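Arginase 1, mitochondrial (Arabidopsis thaliana, PDB 6VSU) catalyses the manganese-dependent hydrolysis of L-arginine to urea and L-ornithine, and also converts agmatine to putrescine, working as a homohexamer. Local coordinates at residues R229-L232 with E233-L237; D273-N276 with I277-L281; R209-G212 with K213-V217. All coordinates share one frame; numbering follows the deposited sequence.

Contact 1. Residues R229-L232 with E233-L237; sequences RPML and ENLKL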
ATOM      1  N   ARG E 229     -20.667 -11.490  27.268  1.00 26.13           N
ATOM      2  CA  ARG E 229     -19.206 -11.283  27.530  1.00 25.64           C
ATOM      3  C   ARG E 229     -18.797 -11.932  28.853  1.00 26.00           C
ATOM      4  O   ARG E 229     -17.875 -12.740  28.887  1.00 24.89           O
ATOM      5  CB  ARG E 229     -18.805  -9.796  27.505  1.00 25.90           C
ATOM      6  CG  ARG E 229     -17.331  -9.566  27.835  1.00 26.03           C
ATOM      7  CD  ARG E 229     -16.967  -8.134  28.159  1.00 26.87           C
ATOM      8  NE  ARG E 229     -16.835  -7.309  26.952  1.00 27.14           N
ATOM      9  CZ  ARG E 229     -15.746  -7.230  26.155  1.00 27.28           C
ATOM     10  NH1 ARG E 229     -14.659  -7.975  26.351  1.00 26.58           N
ATOM     11  NH2 ARG E 229     -15.737  -6.388  25.136  1.00 28.12           N
ATOM     12  N   PRO E 230     -19.475 -11.650  29.983  1.00 28.07           N
ATOM     13  CA  PRO E 230     -19.065 -12.219  31.269  1.00 29.24           C
ATOM     14  C   PRO E 230     -18.996 -13.756  31.228  1.00 29.63           C
ATOM     15  O   PRO E 230     -18.119 -14.325  31.764  1.00 29.93           O
ATOM     16  CB  PRO E 230     -20.153 -11.767  32.252  1.00 30.65           C
ATOM     17  CG  PRO E 230     -20.815 -10.561  31.587  1.00 30.85           C
ATOM     18  CD  PRO E 230     -20.664 -10.779  30.096  1.00 29.61           C
ATOM     19  N   MET E 231     -19.981 -14.391  30.620  1.00 30.75           N
ATOM     20  CA  MET E 231     -20.039 -15.858  30.467  1.00 31.53           C
ATOM     21  C   MET E 231     -18.868 -16.332  29.591  1.00 27.73           C
ATOM     22  O   MET E 231     -18.144 -17.301  29.957  1.00 25.42           O
ATOM     23  CB  MET E 231     -21.394 -16.178  29.848  1.00 36.88           C
ATOM     24  CG  MET E 231     -21.673 -17.628  29.619  1.00 43.07           C
ATOM     25  SD  MET E 231     -21.220 -18.256  27.956  1.00 52.73           S
ATOM     26  CE  MET E 231     -21.508 -19.980  28.396  1.00 59.22           C
ATOM     27  N   LEU E 232     -18.639 -15.667  28.455  1.00 25.95           N
ATOM     28  CA  LEU E 232     -17.592 -16.043  27.476  1.00 24.01           C
ATOM     29  C   LEU E 232     -16.187 -15.823  28.053  1.00 22.91           C
ATOM     30  O   LEU E 232     -15.274 -16.542  27.616  1.00 21.44           O
ATOM     31  CB  LEU E 232     -17.798 -15.226  26.206  1.00 23.94           C
ATOM     32  CG  LEU E 232     -19.078 -15.545  25.432  1.00 24.67           C
ATOM     33  CD1 LEU E 232     -19.229 -14.592  24.262  1.00 24.35           C
ATOM     34  CD2 LEU E 232     -19.118 -16.996  24.965  1.00 24.35           C
ATOM     35  N   GLU E 233     -16.019 -14.881  28.976  1.00 23.75           N
ATOM     36  CA  GLU E 233     -14.715 -14.603  29.660  1.00 24.38           C
ATOM     37  C   GLU E 233     -14.580 -15.422  30.935  1.00 25.04           C
ATOM     38  O   GLU E 233     -13.705 -15.123  31.698  1.00 25.40           O
ATOM     39  CB  GLU E 233     -14.543 -13.120  29.997  1.00 24.64           C
ATOM     40  CG  GLU E 233     -14.309 -12.300  28.706  1.00 24.38           C
ATOM     41  CD  GLU E 233     -14.081 -10.812  28.883  1.00 24.45           C
ATOM     42  OE1 GLU E 233     -14.166 -10.317  30.048  1.00 25.84           O
ATOM     43  OE2 GLU E 233     -13.802 -10.173  27.862  1.00 24.04           O
ATOM     44  N   ASN E 234     -15.405 -16.430  31.113  1.00 26.02           N
ATOM     45  CA  ASN E 234     -15.311 -17.369  32.253  1.00 28.06           C
ATOM     46  C   ASN E 234     -15.751 -18.765  31.825  1.00 26.48           C
ATOM     47  O   ASN E 234     -16.443 -19.415  32.591  1.00 26.20           O
ATOM     48  CB  ASN E 234     -16.172 -16.844  33.387  1.00 32.64           C
ATOM     49  CG  ASN E 234     -15.333 -16.555  34.603  1.00 37.84           C
ATOM     50  OD1 ASN E 234     -14.993 -17.515  35.347  1.00 42.48           O
ATOM     51  ND2 ASN E 234     -14.981 -15.273  34.771  1.00 37.46           N
ATOM     52  N   LEU E 235     -15.361 -19.205  30.627  1.00 24.82           N
ATOM     53  CA  LEU E 235     -15.720 -20.561  30.108  1.00 24.91           C
ATOM     54  C   LEU E 235     -15.021 -21.669  30.909  1.00 25.65           C
ATOM     55  O   LEU E 235     -13.866 -21.485  31.317  1.00 25.39           O
ATOM     56  CB  LEU E 235     -15.383 -20.652  28.626  1.00 23.75           C
ATOM     57  CG  LEU E 235     -16.306 -19.804  27.766  1.00 24.36           C
ATOM     58  CD1 LEU E 235     -15.842 -19.747  26.340  1.00 23.87           C
ATOM     59  CD2 LEU E 235     -17.731 -20.333  27.835  1.00 25.87           C
ATOM     60  N   LYS E 236     -15.715 -22.788  31.080  1.00 26.86           N
ATOM     61  CA  LYS E 236     -15.197 -24.069  31.595  1.00 28.52           C
ATOM     62  C   LYS E 236     -15.624 -25.153  30.606  1.00 27.23           C
ATOM     63  O   LYS E 236     -16.848 -25.310  30.449  1.00 28.52           O
ATOM     64  CB  LYS E 236     -15.721 -24.352  32.992  1.00 32.36           C
ATOM     65  CG  LYS E 236     -15.376 -23.255  33.990  1.00 37.56           C
ATOM     66  CD  LYS E 236     -16.139 -23.251  35.343  1.00 42.89           C
ATOM     67  CE  LYS E 236     -16.568 -21.856  35.823  1.00 48.50           C
ATOM     68  NZ  LYS E 236     -17.504 -21.135  34.889  1.00 48.95           N
ATOM     69  N   LEU E 237     -14.661 -25.870  30.001  1.00 24.88           N
ATOM     70  CA  LEU E 237     -14.931 -26.907  28.972  1.00 24.33           C
ATOM     71  C   LEU E 237     -14.133 -28.185  29.235  1.00 23.62           C
ATOM     72  O   LEU E 237     -13.197 -28.136  29.992  1.00 23.56           O
ATOM     73  CB  LEU E 237     -14.650 -26.331  27.574  1.00 22.80           C
ATOM     74  CG  LEU E 237     -15.536 -25.153  27.172  1.00 22.85           C
ATOM     75  CD1 LEU E 237     -15.084 -24.606  25.844  1.00 22.15           C
ATOM     76  CD2 LEU E 237     -17.016 -25.547  27.079  1.00 23.75           C
TER
HETATM   77  O   HOH W   1     -16.494 -13.794  33.543  1.00 39.14           O
HETATM   78  O   HOH W   2     -19.047 -19.482  31.659  1.00 26.66           O
HETATM   79  O   HOH W   3     -13.243 -17.792  29.107  1.00 19.61           O
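R229 and E233 reach each other from different first torsions. R229 sends CG away from its own backbone N (chi1 177°), and a bend at chi3 turns the guanidinium so that NH1 points at the carboxylate. E233 sets CG beside its backbone N (chi1 -71°) and runs extended to the carboxylate. The result is an i to i+4 salt bridge at the C-terminal end of helix 225-232. R229 NH1 lies 2.8 Å from E233 OE2. The oxygen lies almost in the guanidinium plane, at its edge, and is met on its syn side but well out of the carboxylate plane. The two flat groups are steeply turned against each other, with planes 70° apart. The shaft of R229 also passes the carboxylate, with CG 3.6 Å from E233 CD.

The backbone ties the same pair: E233 N donates to R229 O at 2.8 Å. E233 is the first residue to leave the helix. N234 N then bonds to M231 O at 3.1 Å, approaching from above the carbonyl plane. Waters bridge the turn's backbone. One joins M231 O and N234 O, and another joins L232 O to L235 N. M231 CE makes an apolar contact with L235 CD2 at 3.8 Å. L235 CG lies against the carbonyl oxygen L232 O at 3.4 Å.

The salt bridge faces helix 271-280, where D273 pairs with R229 and N276 with E233. E233 also packs on S226 of a neighbouring subunit. L232 and L235 lie buried against strand 193-201, M231 and L232 touch Y220 of strand 218-221, and L237 reaches strand 158-163.

Contact 2. Residues D273-N276 with I277-L281; sequences DVLN and ILHNL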
ATOM      1  N   ASP E 273     -10.176  -8.913  23.483  1.00 18.07           N
ATOM      2  CA  ASP E 273     -11.385  -9.737  23.735  1.00 19.24           C
ATOM      3  C   ASP E 273     -11.037 -11.229  23.590  1.00 18.96           C
ATOM      4  O   ASP E 273     -11.349 -12.036  24.509  1.00 20.15           O
ATOM      5  CB  ASP E 273     -12.522  -9.416  22.766  1.00 19.80           C
ATOM      6  CG  ASP E 273     -13.172  -8.048  22.917  1.00 20.93           C
ATOM      7  OD1 ASP E 273     -13.140  -7.493  24.034  1.00 21.82           O
ATOM      8  OD2 ASP E 273     -13.785  -7.563  21.913  1.00 22.42           O
ATOM      9  N   VAL E 274     -10.337 -11.616  22.539  1.00 18.15           N
ATOM     10  CA  VAL E 274      -9.970 -13.046  22.322  1.00 17.44           C
ATOM     11  C   VAL E 274      -9.051 -13.549  23.455  1.00 17.68           C
ATOM     12  O   VAL E 274      -9.242 -14.682  23.956  1.00 16.40           O
ATOM     13  CB  VAL E 274      -9.354 -13.241  20.931  1.00 16.93           C
ATOM     14  CG1 VAL E 274      -8.744 -14.623  20.741  1.00 16.40           C
ATOM     15  CG2 VAL E 274     -10.401 -12.973  19.869  1.00 17.24           C
ATOM     16  N   LEU E 275      -8.070 -12.753  23.873  1.00 17.87           N
ATOM     17  CA  LEU E 275      -7.143 -13.190  24.953  1.00 17.76           C
ATOM     18  C   LEU E 275      -7.902 -13.195  26.269  1.00 18.02           C
ATOM     19  O   LEU E 275      -7.584 -14.063  27.069  1.00 17.66           O
ATOM     20  CB  LEU E 275      -5.893 -12.307  25.022  1.00 17.82           C
ATOM     21  CG  LEU E 275      -4.954 -12.403  23.817  1.00 17.86           C
ATOM     22  CD1 LEU E 275      -3.646 -11.722  24.184  1.00 19.57           C
ATOM     23  CD2 LEU E 275      -4.659 -13.812  23.334  1.00 17.32           C
ATOM     24  N   ASN E 276      -8.917 -12.346  26.447  1.00 17.70           N
ATOM     25  CA  ASN E 276      -9.717 -12.443  27.682  1.00 18.69           C
ATOM     26  C   ASN E 276     -10.393 -13.818  27.734  1.00 19.08           C
ATOM     27  O   ASN E 276     -10.397 -14.432  28.816  1.00 19.89           O
ATOM     28  CB  ASN E 276     -10.699 -11.306  27.881  1.00 19.07           C
ATOM     29  CG  ASN E 276     -10.048  -9.976  28.231  1.00 19.74           C
ATOM     30  OD1 ASN E 276      -8.843  -9.885  28.499  1.00 19.33           O
ATOM     31  ND2 ASN E 276     -10.858  -8.924  28.190  1.00 19.65           N
ATOM     32  N   ILE E 277     -10.928 -14.297  26.619  1.00 18.22           N
ATOM     33  CA  ILE E 277     -11.583 -15.631  26.543  1.00 18.38           C
ATOM     34  C   ILE E 277     -10.552 -16.764  26.744  1.00 19.04           C
ATOM     35  O   ILE E 277     -10.763 -17.653  27.636  1.00 19.11           O
ATOM     36  CB  ILE E 277     -12.322 -15.735  25.210  1.00 17.74           C
ATOM     37  CG1 ILE E 277     -13.415 -14.662  25.106  1.00 17.72           C
ATOM     38  CG2 ILE E 277     -12.863 -17.133  25.017  1.00 18.10           C
ATOM     39  CD1 ILE E 277     -14.043 -14.592  23.768  1.00 17.09           C
ATOM     40  N   LEU E 278      -9.447 -16.760  25.994  1.00 19.05           N
ATOM     41  CA  LEU E 278      -8.423 -17.830  26.097  1.00 19.08           C
ATOM     42  C   LEU E 278      -7.794 -17.882  27.475  1.00 19.02           C
ATOM     43  O   LEU E 278      -7.678 -18.973  28.049  1.00 18.43           O
ATOM     44  CB  LEU E 278      -7.333 -17.662  25.053  1.00 19.82           C
ATOM     45  CG  LEU E 278      -7.814 -17.662  23.609  1.00 20.92           C
ATOM     46  CD1 LEU E 278      -6.613 -17.475  22.650  1.00 21.76           C
ATOM     47  CD2 LEU E 278      -8.552 -18.949  23.301  1.00 22.73           C
ATOM     48  N   HIS E 279      -7.350 -16.764  27.991  1.00 19.66           N
ATOM     49  CA  HIS E 279      -6.633 -16.732  29.282  1.00 20.75           C
ATOM     50  C   HIS E 279      -7.557 -17.278  30.369  1.00 22.52           C
ATOM     51  O   HIS E 279      -7.060 -17.896  31.297  1.00 23.06           O
ATOM     52  CB  HIS E 279      -6.140 -15.315  29.638  1.00 21.40           C
ATOM     53  CG  HIS E 279      -4.944 -14.871  28.843  1.00 21.15           C
ATOM     54  ND1 HIS E 279      -4.510 -13.567  28.798  1.00 21.89           N
ATOM     55  CD2 HIS E 279      -4.114 -15.558  28.045  1.00 20.79           C
ATOM     56  CE1 HIS E 279      -3.447 -13.489  28.046  1.00 21.39           C
ATOM     57  NE2 HIS E 279      -3.195 -14.696  27.565  1.00 21.40           N
ATOM     58  N   ASN E 280      -8.867 -16.991  30.319  1.00 24.11           N
ATOM     59  CA  ASN E 280      -9.757 -17.304  31.476  1.00 25.49           C
ATOM     60  C   ASN E 280     -10.414 -18.658  31.281  1.00 24.16           C
ATOM     61  O   ASN E 280     -11.019 -19.116  32.223  1.00 24.88           O
ATOM     62  CB  ASN E 280     -10.753 -16.164  31.674  1.00 27.93           C
ATOM     63  CG  ASN E 280     -10.029 -14.953  32.211  1.00 30.04           C
ATOM     64  OD1 ASN E 280      -9.432 -15.041  33.265  1.00 34.54           O
ATOM     65  ND2 ASN E 280     -10.007 -13.856  31.485  1.00 31.16           N
ATOM     66  N   LEU E 281     -10.312 -19.246  30.088  1.00 22.35           N
ATOM     67  CA  LEU E 281     -10.889 -20.568  29.815  1.00 22.61           C
ATOM     68  C   LEU E 281     -10.260 -21.601  30.745  1.00 23.53           C
ATOM     69  O   LEU E 281      -9.053 -21.682  30.808  1.00 24.24           O
ATOM     70  CB  LEU E 281     -10.698 -20.935  28.353  1.00 21.38           C
ATOM     71  CG  LEU E 281     -10.988 -22.379  27.951  1.00 21.03           C
ATOM     72  CD1 LEU E 281     -12.453 -22.667  28.163  1.00 22.07           C
ATOM     73  CD2 LEU E 281     -10.638 -22.625  26.495  1.00 20.26           C
TER
HETATM   74  O   HOH W   4      -6.357 -10.882  28.349  1.00 16.54           O
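I277, L278 and H279 each donate a backbone N-H four residues back, to D273 O, V274 O and L275 O. These bonds run through most of helix 271-280 to its C-terminal end, in the beta-alpha-beta unit of parallel strands 244-249 and 285-291. The bond from L278 N to V274 O is 2.9 Å and nearly straight, at 172°.

On the apolar side, V274 and L278 run side by side, with CG1 of V274 4.0 Å from CD1 of L278. L275 CD2 reaches L278 CD1 at 4.2 Å. L278 packs toward the sheet, on I248, and V274 toward helix 303-319, on L311.

L275 CB also sits over one face of the H279 imidazole, offset toward its rim, in a CH-pi contact 4.3 Å from the centroid. The ring is also held at NE2, which bonds to E314. A water donates to N276 OD1 and lies 3.3 Å from H279 ND1.

At the helix end the N280 N to N276 O bond is weak. With CG beside its backbone N (chi1 -71°), the N280 side chain folds back, and ND2 donates to N276 O at 2.8 Å, in the carbonyl plane on a lone pair.

Contact 3. Residues R209-G212 with K213-V217; sequences REQG and KRFGV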
ATOM      1  N   ARG E 209     -28.301 -21.644  11.033  1.00 27.84           N
ATOM      2  CA  ARG E 209     -29.094 -21.737  12.292  1.00 29.04           C
ATOM      3  C   ARG E 209     -29.744 -23.123  12.414  1.00 29.98           C
ATOM      4  O   ARG E 209     -29.626 -23.727  13.478  1.00 29.68           O
ATOM      5  CB  ARG E 209     -30.130 -20.609  12.352  1.00 30.73           C
ATOM      6  CG  ARG E 209     -29.539 -19.207  12.363  1.00 30.81           C
ATOM      7  CD  ARG E 209     -30.583 -18.123  12.177  1.00 33.71           C
ATOM      8  NE  ARG E 209     -30.026 -16.783  12.083  1.00 34.00           N
ATOM      9  CZ  ARG E 209     -29.448 -16.159  13.093  1.00 34.16           C
ATOM     10  NH1 ARG E 209     -29.344 -16.765  14.258  1.00 34.78           N
ATOM     11  NH2 ARG E 209     -28.960 -14.945  12.940  1.00 34.04           N
ATOM     12  N   GLU E 210     -30.359 -23.606  11.331  1.00 30.47           N
ATOM     13  CA  GLU E 210     -30.975 -24.955  11.248  1.00 32.20           C
ATOM     14  C   GLU E 210     -29.953 -26.075  11.497  1.00 29.38           C
ATOM     15  O   GLU E 210     -30.223 -26.960  12.327  1.00 28.68           O
ATOM     16  CB  GLU E 210     -31.640 -25.164   9.904  1.00 35.57           C
ATOM     17  CG  GLU E 210     -32.988 -24.531   9.925  1.00 40.28           C
ATOM     18  CD  GLU E 210     -33.852 -25.176  11.015  1.00 44.51           C
ATOM     19  OE1 GLU E 210     -33.761 -26.466  11.192  1.00 47.52           O
ATOM     20  OE2 GLU E 210     -34.561 -24.401  11.720  1.00 46.16           O
ATOM     21  N   GLN E 211     -28.798 -25.979  10.867  1.00 26.70           N
ATOM     22  CA  GLN E 211     -27.688 -26.939  11.106  1.00 25.45           C
ATOM     23  C   GLN E 211     -27.253 -26.870  12.587  1.00 24.20           C
ATOM     24  O   GLN E 211     -26.996 -27.940  13.170  1.00 23.83           O
ATOM     25  CB  GLN E 211     -26.513 -26.714  10.123  1.00 23.94           C
ATOM     26  CG  GLN E 211     -26.838 -27.158   8.707  1.00 24.79           C
ATOM     27  CD  GLN E 211     -26.628 -28.639   8.463  1.00 25.46           C
ATOM     28  OE1 GLN E 211     -27.563 -29.408   8.641  1.00 26.68           O
ATOM     29  NE2 GLN E 211     -25.396 -29.057   8.118  1.00 24.58           N
ATOM     30  N   GLY E 212     -27.161 -25.689  13.195  1.00 23.41           N
ATOM     31  CA  GLY E 212     -26.844 -25.596  14.643  1.00 23.71           C
ATOM     32  C   GLY E 212     -27.880 -26.349  15.518  1.00 25.51           C
ATOM     33  O   GLY E 212     -27.470 -27.156  16.360  1.00 24.75           O
ATOM     34  N   LYS E 213     -29.160 -26.209  15.214  1.00 27.61           N
ATOM     35  CA  LYS E 213     -30.233 -26.911  15.942  1.00 30.96           C
ATOM     36  C   LYS E 213     -30.081 -28.405  15.722  1.00 31.13           C
ATOM     37  O   LYS E 213     -30.086 -29.116  16.699  1.00 31.50           O
ATOM     38  CB  LYS E 213     -31.605 -26.431  15.482  1.00 33.71           C
ATOM     39  CG  LYS E 213     -31.838 -24.949  15.671  1.00 34.82           C
ATOM     40  CD  LYS E 213     -33.309 -24.704  15.733  1.00 38.73           C
ATOM     41  CE  LYS E 213     -33.650 -23.255  15.977  1.00 40.96           C
ATOM     42  NZ  LYS E 213     -35.127 -23.093  15.941  1.00 44.48           N
ATOM     43  N   ARG E 214     -29.805 -28.820  14.492  1.00 30.92           N
ATOM     44  CA  ARG E 214     -29.695 -30.255  14.137  1.00 31.73           C
ATOM     45  C   ARG E 214     -28.588 -30.901  14.970  1.00 30.30           C
ATOM     46  O   ARG E 214     -28.740 -32.096  15.349  1.00 30.81           O
ATOM     47  CB  ARG E 214     -29.420 -30.429  12.641  1.00 32.37           C
ATOM     48  CG  ARG E 214     -29.108 -31.848  12.203  1.00 33.46           C
ATOM     49  CD  ARG E 214     -29.045 -31.964  10.703  1.00 34.58           C
ATOM     50  NE  ARG E 214     -28.467 -33.220  10.271  1.00 35.37           N
ATOM     51  CZ  ARG E 214     -27.617 -33.350   9.261  1.00 36.60           C
ATOM     52  NH1 ARG E 214     -27.226 -32.293   8.548  1.00 35.09           N
ATOM     53  NH2 ARG E 214     -27.151 -34.554   8.970  1.00 37.91           N
ATOM     54  N   PHE E 215     -27.521 -30.181  15.265  1.00 28.28           N
ATOM     55  CA  PHE E 215     -26.360 -30.778  15.960  1.00 27.73           C
ATOM     56  C   PHE E 215     -26.284 -30.328  17.414  1.00 27.21           C
ATOM     57  O   PHE E 215     -25.348 -30.744  18.092  1.00 26.50           O
ATOM     58  CB  PHE E 215     -25.052 -30.477  15.227  1.00 26.66           C
ATOM     59  CG  PHE E 215     -24.970 -31.089  13.863  1.00 27.55           C
ATOM     60  CD1 PHE E 215     -25.048 -32.458  13.683  1.00 29.30           C
ATOM     61  CD2 PHE E 215     -24.843 -30.272  12.752  1.00 28.60           C
ATOM     62  CE1 PHE E 215     -24.980 -33.010  12.417  1.00 30.15           C
ATOM     63  CE2 PHE E 215     -24.764 -30.827  11.485  1.00 29.69           C
ATOM     64  CZ  PHE E 215     -24.841 -32.196  11.320  1.00 29.79           C
ATOM     65  N   GLY E 216     -27.175 -29.447  17.847  1.00 27.98           N
ATOM     66  CA  GLY E 216     -27.116 -28.911  19.221  1.00 28.67           C
ATOM     67  C   GLY E 216     -25.887 -28.056  19.456  1.00 27.83           C
ATOM     68  O   GLY E 216     -25.232 -28.198  20.530  1.00 29.47           O
ATOM     69  N   VAL E 217     -25.535 -27.245  18.486  1.00 26.56           N
ATOM     70  CA  VAL E 217     -24.360 -26.323  18.561  1.00 26.71           C
ATOM     71  C   VAL E 217     -24.777 -25.148  19.457  1.00 26.74           C
ATOM     72  O   VAL E 217     -25.947 -24.739  19.380  1.00 29.78           O
ATOM     73  CB  VAL E 217     -23.960 -25.854  17.147  1.00 25.85           C
ATOM     74  CG1 VAL E 217     -22.821 -24.858  17.135  1.00 26.11           C
ATOM     75  CG2 VAL E 217     -23.585 -27.026  16.300  1.00 25.87           C
TER
HETATM   76  O   HOH W   5     -24.851 -31.831   7.397  1.00 28.90           O
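A Schellman motif closes helix 206-215, the connection between strands 193-201 and 218-221. G216 carries the positive phi of 66° that turns the chain out of the helix. G216 N donates to K213 O at 3.1 Å, and V217 N reaches back to G212 O at 2.9 Å. The V217 side chain folds against the same turn, with CB 3.8 Å from G212 CA.

Before the cap, Q211 and R214 run side by side. A bend at chi2 (-84°) swings the Q211 amide along the helix toward the arginine. R214 NH1 donates to Q211 OE1 at 2.9 Å, on a lone pair in the carbonyl plane. The oxygen lies at the guanidinium edge, in its plane. One water accepts from both Q211 NE2 and R214 NH1. Q211 NE2 also bonds to I169 O, in the ornithine-binding loop. The F215 ring lies against R214, its CZ 3.6 Å above one guanidinium face.

F215 also packs on M188 and E189 of helix 183-189, while V217 rests on L196 and Q198 of strand 193-201. The glycine-ended Schellman motif is a common way to end a helix, here leading from the beta-alpha-beta crossover helix into strand 218-221.

Along the chain the order is contact 3, contact 1, contact 2, all on helices connecting strands of one parallel sheet. Contacts 1 and 3 lie at C-terminal helix ends; contact 2 covers most of helix 271-280. Contacts 1 and 2 have centres about 8 Å apart. A salt bridge, D273 OD1 to R229 NH1 at 2.8 Å, and a probable E233-N276 hydrogen bond join their helices. Both border another subunit of the hexamer, E233 and N276 packing on its S226. Contact 3 stands apart, its centre about 21 Å from that of contact 1 and 25 Å from that of contact 2. It precedes 218-221, this chain's outermost strand on that side, and adjoins the ornithine-binding loop.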